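Local coordinates for protein prolyl oligopeptidase (Novosphingobium capsulatum, PDB 1YR2) that probably hydrolyses oligopeptides after proline, and also after alanine, as a serine endopeptidase of the S9A family with a beta-propeller domain, at residues Y224-E229 with T252-D257; T310-D315 with V344-S349; F111-R116 with A432-L437. One frame throughout, in Å; residues are numbered along the deposited sequence.

Interaction 1: residues Y224-E229 with T252-D257; sequences YSRFAE and TPQSAD
Tyr224 reaches from strand 221-226 to the connection leading into strand 258-261, where its hydroxyl is gripped by Gln254 and Asp257. This example shows how one phenol oxygen can serve as donor and acceptor at once. The hydrogen bond from Tyr224 OH to Asp257 OD2 is short, 2.5 Å, and uses the anti lone pair of that carboxylate oxygen, which lies at the ring edge, near the ring plane. Gln254 NE2 donates to Tyr224 OH at 3.1 Å, fairly straight at 161° and with the hydroxyl close to the amide plane. With CG between the backbone N and the carbonyl carbon (chi1 68°), the ring is directed at the 252-257 segment; Gln254 answers with an extended chain. The amide is held at its other end too, since OE1 accepts from Lys207 N of strand 204-210, in the preceding propeller blade, and Asp257 OD1 is bonded to His248 ND1 of strand 244-249. Arg226 lies beside the amide, its NH1 3.6 Å from Gln254 NE2, but its NE and NH2 both turn to the carbonyl oxygen of Phe227. With a phenylalanine here the hydroxyl is gone, so Asp257 OD2 would probably lose its donor and Gln254 NE2 this acceptor, leaving both groups less firmly oriented. The order of donation, amide to phenol to carboxylate, would be expected to polarise the hydroxyl and may strengthen its bond to the carboxylate; it ties the loop to its own blade and, through Lys207, to the one before.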
# COMPACT_ATOMS: atom_id res chain seq x y z
N TYR A 224 11.49 -27.21 4.87
CA TYR A 224 10.13 -26.80 4.61
C TYR A 224 9.26 -27.15 5.82
O TYR A 224 9.67 -27.90 6.71
CB TYR A 224 9.59 -27.48 3.34
CG TYR A 224 9.38 -28.98 3.45
CD1 TYR A 224 10.45 -29.89 3.30
CD2 TYR A 224 8.13 -29.52 3.70
CE1 TYR A 224 10.25 -31.24 3.42
CE2 TYR A 224 7.93 -30.88 3.86
CZ TYR A 224 9.00 -31.74 3.66
OH TYR A 224 8.77 -33.09 3.75
N SER A 225 8.08 -26.58 5.87
CA SER A 225 7.13 -26.88 6.92
C SER A 225 5.90 -27.56 6.34
O SER A 225 5.49 -27.27 5.21
CB SER A 225 6.72 -25.60 7.65
OG SER A 225 7.88 -24.95 8.18
N ARG A 226 5.35 -28.50 7.10
CA ARG A 226 4.23 -29.30 6.68
C ARG A 226 3.35 -29.69 7.89
O ARG A 226 3.74 -29.48 9.04
CB ARG A 226 4.68 -30.56 5.97
CG ARG A 226 5.51 -31.54 6.82
CD ARG A 226 5.61 -32.94 6.18
NE ARG A 226 4.32 -33.58 6.31
CZ ARG A 226 3.96 -34.74 5.75
NH1 ARG A 226 4.85 -35.44 5.05
NH2 ARG A 226 2.71 -35.20 5.92
N PHE A 227 2.21 -30.27 7.58
CA PHE A 227 1.25 -30.79 8.55
C PHE A 227 0.99 -32.26 8.26
O PHE A 227 1.33 -32.75 7.20
CB PHE A 227 -0.08 -30.05 8.48
CG PHE A 227 0.00 -28.62 8.89
CD1 PHE A 227 0.50 -27.65 8.02
CD2 PHE A 227 -0.42 -28.23 10.15
CE1 PHE A 227 0.59 -26.28 8.41
CE2 PHE A 227 -0.32 -26.91 10.54
CZ PHE A 227 0.20 -25.93 9.64
N ALA A 228 0.39 -32.96 9.21
CA ALA A 228 0.05 -34.38 9.02
C ALA A 228 -0.87 -34.54 7.82
O ALA A 228 -1.72 -33.70 7.56
CB ALA A 228 -0.62 -34.96 10.25
N GLU A 229 -0.70 -35.64 7.09
CA GLU A 229 -1.62 -35.98 6.03
C GLU A 229 -2.94 -36.33 6.77
O GLU A 229 -2.98 -37.28 7.59
CB GLU A 229 -1.03 -37.11 5.12
CG GLU A 229 -1.76 -38.44 5.08
CD GLU A 229 -2.11 -38.91 3.67
OE1 GLU A 229 -3.17 -38.52 3.12
OE2 GLU A 229 -1.33 -39.70 3.12
N THR A 252 15.38 -38.38 -3.32
CA THR A 252 14.77 -39.39 -2.48
C THR A 252 13.28 -39.08 -2.40
O THR A 252 12.85 -37.98 -2.71
CB THR A 252 15.38 -39.41 -1.07
OG1 THR A 252 15.14 -38.16 -0.42
CG2 THR A 252 16.90 -39.50 -1.12
N PRO A 253 12.49 -40.06 -2.00
CA PRO A 253 11.07 -39.83 -1.78
C PRO A 253 10.87 -39.00 -0.52
O PRO A 253 11.72 -38.97 0.40
CB PRO A 253 10.47 -41.24 -1.63
CG PRO A 253 11.61 -42.13 -1.37
CD PRO A 253 12.85 -41.46 -1.77
N GLN A 254 9.72 -38.34 -0.47
CA GLN A 254 9.37 -37.55 0.71
C GLN A 254 9.32 -38.41 1.96
O GLN A 254 9.57 -37.92 3.07
CB GLN A 254 8.02 -36.82 0.49
CG GLN A 254 7.60 -35.94 1.68
CD GLN A 254 6.42 -35.07 1.38
OE1 GLN A 254 5.62 -35.39 0.47
NE2 GLN A 254 6.30 -33.93 2.09
N SER A 255 8.98 -39.70 1.80
CA SER A 255 8.96 -40.59 2.95
C SER A 255 10.35 -40.78 3.61
O SER A 255 10.42 -41.26 4.74
CB SER A 255 8.35 -41.94 2.59
OG SER A 255 9.08 -42.51 1.54
N ALA A 256 11.43 -40.41 2.92
CA ALA A 256 12.75 -40.49 3.51
C ALA A 256 13.14 -39.22 4.28
O ALA A 256 14.20 -39.17 4.90
CB ALA A 256 13.76 -40.79 2.43
N ASP A 257 12.27 -38.21 4.27
CA ASP A 257 12.61 -36.93 4.88
C ASP A 257 12.85 -37.08 6.36
O ASP A 257 12.29 -37.96 7.03
CB ASP A 257 11.48 -35.88 4.62
CG ASP A 257 11.43 -35.41 3.16
OD1 ASP A 257 12.14 -35.99 2.27
OD2 ASP A 257 10.69 -34.46 2.81

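Interaction 2: residues T310-D315 with V344-S349; sequences TALIPD and VRVDLS
The seam between two consecutive blades of the propeller is packed here by Leu312, in the segment that carries on from strand 305-311, against Val346 on strand 342-347. The two side chains meet end on, methyl to methyl, and both branches of the leucine fork close on a single valine methyl: CD1 and CD2 of Leu312 each lie 3.9 Å from Val346 CG1. That methyl stands opposite the backbone N across its first torsion (chi1 -179°), and the off-staggered turn of Leu312 (chi1 -140°) goes with both of its methyls lying against it. Leu312 CD2 also approaches Leu348 CD2, more loosely, at 4.3 Å. The backbone around Leu312 forms a classic beta bulge, in which it and Ile313 both face Val296, at a corner of the chain. Phe355 of strand 354-357 touches Leu312, Ile313 and Val346, and Pro353 touches Leu312 and Leu348, adding to the apolar surroundings. On the other partner, strand 342-347 runs into an Asx turn: Asp347 OD1 accepts from Ser349 N at 2.9 Å and also from Ser349 OG at 2.6 Å, while OD2 bonds to Gln329 NE2, which fixes the carboxylate just beyond Val346.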
# COMPACT_ATOMS: atom_id res chain seq x y z
N THR A 310 18.32 -25.35 19.36
CA THR A 310 18.24 -24.71 20.69
C THR A 310 17.48 -23.43 20.64
O THR A 310 17.46 -22.75 19.63
CB THR A 310 19.60 -24.36 21.25
OG1 THR A 310 20.37 -23.75 20.22
CG2 THR A 310 20.38 -25.59 21.71
N ALA A 311 16.88 -23.07 21.75
CA ALA A 311 16.05 -21.90 21.84
C ALA A 311 16.94 -20.69 22.01
O ALA A 311 17.76 -20.67 22.91
CB ALA A 311 15.13 -22.02 23.06
N LEU A 312 16.78 -19.68 21.17
CA LEU A 312 17.52 -18.43 21.37
C LEU A 312 16.62 -17.40 22.05
O LEU A 312 17.03 -16.71 22.93
CB LEU A 312 17.96 -17.91 20.01
CG LEU A 312 19.30 -17.28 19.69
CD1 LEU A 312 19.16 -16.27 18.57
CD2 LEU A 312 20.08 -16.75 20.88
N ILE A 313 15.39 -17.26 21.57
CA ILE A 313 14.37 -16.40 22.17
C ILE A 313 13.22 -17.36 22.49
O ILE A 313 12.47 -17.73 21.61
CB ILE A 313 13.89 -15.32 21.15
CG1 ILE A 313 15.02 -14.40 20.70
CG2 ILE A 313 12.65 -14.53 21.69
CD1 ILE A 313 15.66 -13.55 21.79
N PRO A 314 13.15 -17.87 23.71
CA PRO A 314 12.21 -18.96 24.00
C PRO A 314 10.74 -18.56 24.23
O PRO A 314 9.87 -19.44 24.17
CB PRO A 314 12.78 -19.59 25.29
CG PRO A 314 13.66 -18.55 25.89
CD PRO A 314 14.06 -17.60 24.81
N ASP A 315 10.47 -17.31 24.53
CA ASP A 315 9.11 -16.90 24.89
C ASP A 315 8.52 -15.98 23.82
O ASP A 315 9.25 -15.32 23.07
CB ASP A 315 9.06 -16.22 26.25
CG ASP A 315 9.65 -17.06 27.36
OD1 ASP A 315 9.24 -18.25 27.50
OD2 ASP A 315 10.54 -16.63 28.14
N VAL A 344 19.49 -6.00 16.26
CA VAL A 344 20.25 -6.78 17.22
C VAL A 344 21.12 -7.82 16.50
O VAL A 344 20.65 -8.59 15.65
CB VAL A 344 19.34 -7.47 18.25
CG1 VAL A 344 20.14 -8.31 19.22
CG2 VAL A 344 18.56 -6.45 19.04
N ARG A 345 22.38 -7.84 16.89
CA ARG A 345 23.35 -8.85 16.44
C ARG A 345 23.51 -9.90 17.50
O ARG A 345 23.79 -9.58 18.65
CB ARG A 345 24.67 -8.22 16.16
CG ARG A 345 25.70 -9.18 15.56
CD ARG A 345 27.06 -8.56 15.31
NE ARG A 345 27.65 -8.21 16.60
CZ ARG A 345 28.62 -7.35 16.82
NH1 ARG A 345 29.25 -6.73 15.84
NH2 ARG A 345 28.97 -7.15 18.06
N VAL A 346 23.27 -11.15 17.16
CA VAL A 346 23.51 -12.24 18.11
C VAL A 346 24.76 -13.01 17.69
O VAL A 346 24.84 -13.49 16.56
CB VAL A 346 22.33 -13.16 18.10
CG1 VAL A 346 22.50 -14.29 19.09
CG2 VAL A 346 21.13 -12.36 18.43
N ASP A 347 25.74 -13.09 18.57
CA ASP A 347 26.98 -13.84 18.33
C ASP A 347 26.89 -15.19 19.01
O ASP A 347 26.63 -15.28 20.22
CB ASP A 347 28.15 -13.05 18.89
CG ASP A 347 29.49 -13.60 18.47
OD1 ASP A 347 29.78 -14.76 18.78
OD2 ASP A 347 30.33 -12.93 17.83
N LEU A 348 27.01 -16.25 18.22
CA LEU A 348 26.91 -17.60 18.72
C LEU A 348 28.22 -18.34 18.74
O LEU A 348 28.21 -19.56 18.82
CB LEU A 348 25.93 -18.35 17.82
CG LEU A 348 24.53 -17.72 17.73
CD1 LEU A 348 23.72 -18.29 16.57
CD2 LEU A 348 23.76 -17.88 19.00
N SER A 349 29.35 -17.64 18.63
CA SER A 349 30.64 -18.31 18.66
C SER A 349 31.05 -18.75 20.06
O SER A 349 31.82 -19.67 20.19
CB SER A 349 31.74 -17.45 18.05
OG SER A 349 31.88 -16.23 18.76

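Interaction 3: residues F111-R116 with A432-L437; sequences FGLPQR and ATVLAL
Val434 sets its two methyls against the carbonyl oxygens of Phe111 and Gly112 and the side chains of Leu113 and Pro114, a case of one branched residue serving two different surfaces. Its CG1 is opposite the backbone N (chi1 174°), a turn that leaves the other methyl for the peptide groups: Val434 CG2 lies 3.5 Å from Gly112 O and 3.6 Å from Phe111 O. Val434 CG1 faces the apolar side instead, 3.9 Å from Pro114 CD, with the proline and valine side chains alongside each other, running opposite ways. Leu113 sets out neither toward nor away from Val434, yet its CG, opposite the carbonyl carbon at chi1 -72°, lets the branch swing back until Leu113 CD2 is 4.2 Å from Val434 CG1. Trp447 touches both Pro114 and Val434 from the loop that follows the last blade. These strands belong to the first and last blades of the seven-bladed propeller, and no direct hydrogen bond joins the two segments, consistent with the open closure known for the prolyl oligopeptidase family. Two waters bridge the segments, though weakly on the Ala432 side: one accepts from Phe111 N at 2.9 Å, and another donates to Phe111 O at 2.6 Å, each also giving a weak bond to Ala432 O. The ring of Phe111 leads away from Val434 and meets Trp125 on its own blade, while Leu113 rests additionally on Tyr422 and Ser413 of the last one.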
# COMPACT_ATOMS: atom_id res chain seq x y z
N PHE A 111 9.32 -5.97 -13.39
CA PHE A 111 10.39 -6.88 -13.00
C PHE A 111 10.32 -7.08 -11.48
O PHE A 111 10.04 -6.14 -10.74
CB PHE A 111 11.77 -6.32 -13.39
CG PHE A 111 12.04 -6.33 -14.84
CD1 PHE A 111 11.56 -5.31 -15.64
CD2 PHE A 111 12.78 -7.34 -15.44
CE1 PHE A 111 11.86 -5.30 -17.01
CE2 PHE A 111 13.07 -7.32 -16.77
CZ PHE A 111 12.59 -6.32 -17.56
N GLY A 112 10.57 -8.30 -11.03
CA GLY A 112 10.79 -8.56 -9.62
C GLY A 112 12.22 -8.34 -9.22
O GLY A 112 13.11 -8.23 -10.05
N LEU A 113 12.48 -8.27 -7.91
CA LEU A 113 13.82 -8.16 -7.42
C LEU A 113 14.55 -9.45 -7.79
O LEU A 113 14.06 -10.55 -7.51
CB LEU A 113 13.86 -7.96 -5.90
CG LEU A 113 13.42 -6.60 -5.31
CD1 LEU A 113 12.94 -6.79 -3.87
CD2 LEU A 113 14.56 -5.53 -5.40
N PRO A 114 15.74 -9.30 -8.36
CA PRO A 114 16.53 -10.45 -8.77
C PRO A 114 17.31 -11.15 -7.66
O PRO A 114 17.75 -10.50 -6.71
CB PRO A 114 17.45 -9.88 -9.81
CG PRO A 114 17.55 -8.50 -9.53
CD PRO A 114 16.32 -8.04 -8.85
N GLN A 115 17.49 -12.45 -7.81
CA GLN A 115 18.29 -13.27 -6.91
C GLN A 115 19.44 -13.84 -7.71
O GLN A 115 19.23 -14.49 -8.73
CB GLN A 115 17.46 -14.41 -6.31
CG GLN A 115 16.35 -13.95 -5.41
CD GLN A 115 16.87 -13.29 -4.12
OE1 GLN A 115 17.98 -13.60 -3.65
NE2 GLN A 115 16.08 -12.40 -3.56
N ARG A 116 20.66 -13.55 -7.28
CA ARG A 116 21.87 -14.12 -7.92
C ARG A 116 22.35 -15.35 -7.13
O ARG A 116 22.52 -15.27 -5.91
CB ARG A 116 22.96 -13.06 -7.94
CG ARG A 116 22.61 -11.88 -8.84
CD ARG A 116 23.57 -10.65 -8.73
NE ARG A 116 23.49 -9.90 -9.97
CZ ARG A 116 24.36 -9.98 -10.98
NH1 ARG A 116 25.45 -10.74 -10.91
NH2 ARG A 116 24.15 -9.25 -12.07
N ALA A 432 6.41 0.85 -9.28
CA ALA A 432 7.42 0.11 -8.56
C ALA A 432 8.45 -0.38 -9.56
O ALA A 432 8.10 -0.96 -10.58
CB ALA A 432 6.83 -1.05 -7.87
N THR A 433 9.69 -0.13 -9.22
CA THR A 433 10.79 -0.47 -10.08
C THR A 433 11.96 -1.00 -9.30
O THR A 433 12.20 -0.62 -8.13
CB THR A 433 11.19 0.79 -10.91
OG1 THR A 433 12.18 0.42 -11.89
CG2 THR A 433 11.89 1.88 -10.05
N VAL A 434 12.72 -1.88 -9.92
CA VAL A 434 13.96 -2.34 -9.32
C VAL A 434 15.12 -1.41 -9.67
O VAL A 434 15.39 -1.17 -10.86
CB VAL A 434 14.25 -3.80 -9.80
CG1 VAL A 434 15.63 -4.25 -9.29
CG2 VAL A 434 13.12 -4.77 -9.35
N LEU A 435 15.78 -0.86 -8.67
CA LEU A 435 17.04 -0.13 -8.81
C LEU A 435 18.23 -1.01 -8.46
O LEU A 435 18.15 -1.83 -7.54
CB LEU A 435 17.07 1.05 -7.83
CG LEU A 435 15.91 2.05 -7.96
CD1 LEU A 435 16.06 3.09 -6.81
CD2 LEU A 435 15.86 2.69 -9.33
N ALA A 436 19.36 -0.77 -9.11
CA ALA A 436 20.59 -1.45 -8.74
C ALA A 436 21.18 -0.62 -7.60
O ALA A 436 21.12 0.61 -7.64
CB ALA A 436 21.57 -1.54 -9.92
N LEU A 437 21.65 -1.31 -6.57
CA LEU A 437 22.27 -0.69 -5.41
C LEU A 437 23.69 -1.18 -5.31
O LEU A 437 23.93 -2.36 -5.31
CB LEU A 437 21.49 -1.08 -4.15
CG LEU A 437 22.12 -0.77 -2.80
CD1 LEU A 437 22.19 0.72 -2.59
CD2 LEU A 437 21.31 -1.49 -1.71
O HOH W 1 9.48 -3.20 -12.70
O HOH W 2 9.20 -3.81 -9.90

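In the fold
Starting from the N terminus, residues 111-116 of the first propeller blade come early, but interaction 3 closes only when 432-437 of the last blade arrives, some 315 residues later. Interactions 1 and 2 are both nested inside that great loop, in series and without crossing. Interaction 1 closes a short loop within a single blade, between its second strand and the connection to its fourth; interaction 2 closes a loop of 28 residues, tying the outermost strand 305-311 of the following blade to the third strand, 342-347, of the next. The three thus act at three levels: within a blade, between neighbours, and between the ends of the ring. They do not touch: interactions 1 and 2 are nearest, their closest atoms about 15 Å apart.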